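Side-chain contact in leucine aminopeptidase (Parabacteroides distasonis, PDB 3TC8), which binds zinc and belongs to the M28 peptidase family, whose members act as aminopeptidases or glutaminyl cyclases; which of these it does is unsettled: residues A125-S130 and A158-T163. Sequence-based numbering, arbitrary orientation.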
loop_
_atom_site.group_PDB
_atom_site.type_symbol
_atom_site.label_atom_id
_atom_site.label_comp_id
_atom_site.label_asym_id
_atom_site.label_seq_id
_atom_site.Cartn_x
_atom_site.Cartn_y
_atom_site.Cartn_z
ATOM N N ALA A 125 -8.934 -2.475 7.320
ATOM C CA ALA A 125 -9.649 -2.163 6.091
ATOM C C ALA A 125 -8.945 -1.009 5.365
ATOM O O ALA A 125 -8.732 -1.109 4.147
ATOM C CB ALA A 125 -11.084 -1.760 6.415
ATOM N N ASP A 126 -8.656 0.092 6.067
ATOM C CA ASP A 126 -7.955 1.194 5.444
ATOM C C ASP A 126 -6.452 0.943 5.455
ATOM O O ASP A 126 -5.767 1.166 4.448
ATOM C CB ASP A 126 -8.322 2.510 6.095
ATOM C CG ASP A 126 -8.040 3.732 5.257
ATOM O OD1 ASP A 126 -7.885 3.602 4.027
ATOM O OD2 ASP A 126 -7.992 4.829 5.860
ATOM N N ASP A 127 -5.897 0.521 6.595
ATOM C CA ASP A 127 -4.478 0.251 6.764
ATOM C C ASP A 127 -4.193 -1.167 6.309
ATOM O O ASP A 127 -4.165 -2.115 7.088
ATOM C CB ASP A 127 -4.126 0.493 8.184
ATOM C CG ASP A 127 -2.665 0.596 8.479
ATOM O OD1 ASP A 127 -1.823 0.286 7.627
ATOM O OD2 ASP A 127 -2.383 0.962 9.656
ATOM N N GLY A 128 -4.007 -1.312 5.013
ATOM C CA GLY A 128 -3.786 -2.552 4.298
ATOM C C GLY A 128 -4.806 -2.765 3.190
ATOM O O GLY A 128 -4.479 -2.786 1.993
ATOM N N GLY A 129 -6.059 -2.924 3.542
ATOM C CA GLY A 129 -7.051 -3.230 2.546
ATOM C C GLY A 129 -7.163 -2.230 1.442
ATOM O O GLY A 129 -7.279 -2.599 0.280
ATOM N N SER A 130 -7.143 -0.945 1.770
ATOM C CA SER A 130 -7.452 0.107 0.776
ATOM C C SER A 130 -6.415 0.142 -0.333
ATOM O O SER A 130 -6.782 0.191 -1.510
ATOM C CB SER A 130 -7.571 1.464 1.429
ATOM O OG SER A 130 -6.318 1.912 1.948
ATOM N N ALA A 158 4.062 -8.055 6.134
ATOM C CA ALA A 158 4.714 -7.818 7.415
ATOM C C ALA A 158 5.165 -6.361 7.544
ATOM O O ALA A 158 6.210 -6.085 8.151
ATOM C CB ALA A 158 5.829 -8.796 7.640
ATOM N N GLU A 159 4.346 -5.425 7.084
ATOM C CA GLU A 159 4.634 -4.031 7.249
ATOM C C GLU A 159 4.267 -3.510 8.632
ATOM O O GLU A 159 4.895 -2.571 9.102
ATOM C CB GLU A 159 3.905 -3.214 6.171
ATOM C CG GLU A 159 4.116 -1.698 6.251
ATOM C CD GLU A 159 3.288 -0.925 7.247
ATOM O OE1 GLU A 159 2.177 -1.413 7.572
ATOM O OE2 GLU A 159 3.772 0.178 7.694
ATOM N N ASP A 160 3.207 -4.093 9.196
ATOM C CA ASP A 160 2.506 -3.449 10.323
ATOM C C ASP A 160 2.595 -4.296 11.612
ATOM O O ASP A 160 1.679 -4.247 12.432
ATOM C CB ASP A 160 1.057 -3.146 9.958
ATOM C CG ASP A 160 0.590 -1.818 10.470
ATOM O OD1 ASP A 160 1.385 -1.025 10.991
ATOM O OD2 ASP A 160 -0.574 -1.524 10.334
ATOM N N TYR A 161 3.732 -4.948 11.794
ATOM C CA TYR A 161 4.034 -5.798 12.957
ATOM C C TYR A 161 5.159 -5.160 13.791
ATOM O O TYR A 161 5.856 -5.847 14.529
ATOM C CB TYR A 161 4.393 -7.228 12.487
ATOM C CG TYR A 161 3.947 -8.383 13.368
ATOM C CD1 TYR A 161 4.474 -8.607 14.655
ATOM C CD2 TYR A 161 3.047 -9.324 12.886
ATOM C CE1 TYR A 161 4.082 -9.710 15.372
ATOM C CE2 TYR A 161 2.690 -10.453 13.600
ATOM C CZ TYR A 161 3.228 -10.624 14.858
ATOM O OH TYR A 161 2.864 -11.762 15.567
ATOM N N GLY A 162 5.306 -3.849 13.723
ATOM C CA GLY A 162 6.325 -3.150 14.483
ATOM C C GLY A 162 5.968 -3.020 15.944
ATOM O O GLY A 162 4.842 -3.288 16.378
ATOM N N THR A 163 6.957 -2.613 16.726
ATOM C CA THR A 163 6.842 -2.515 18.179
ATOM C C THR A 163 5.576 -1.761 18.559
ATOM O O THR A 163 5.386 -0.611 18.130
ATOM C CB THR A 163 8.047 -1.766 18.764
ATOM O OG1 THR A 163 9.242 -2.423 18.323
ATOM C CG2 THR A 163 7.975 -1.727 20.293
HETATM O O HOH W 1 -2.667 -3.028 9.454
#
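The carboxylates of Asp127 and Asp160 meet from opposite directions at one zinc ion. In Asp127, CB carries CG anti to the backbone N (chi1 -166°), which swings the carboxylate out from helix 125-144. CG of Asp127 is 3.5 Å from OD2 of Asp160. The two oxygens of Asp127 then have different tasks. OD2 of Asp127 is a zinc ligand and lies 3.1 Å from OD2 of Asp160, also a ligand. The shared cation probably offsets the repulsion between them. OD1 of Asp127 is hydrogen-bonded to His102 NE2, which helps to fix the turn of the carboxylate. The planes of the two carboxylates are 48° apart.

This is the zinc site of an M28-family fold, placed between the loop after strand 150-156 and the segment 125-130 on helix 125-144. His281 is the third protein ligand. One zinc on two aspartates and a histidine is as in the glutaminyl cyclases of the family. The backbone at Asp127 forms an inverse gamma turn, with a weak bond from Gly128 N to Asp126 O. A water donates to Asp127 O at 2.9 Å and to Asp160 OD2 at 2.7 Å, so it ties this turn to the second ligand. Glu159 OE1 stands 4.3 Å from Asp127 OD1, two buried acids close but not bonded. Asp104 OD2 accepts from the backbone N of Asp160 and helps to hold the ligand loop.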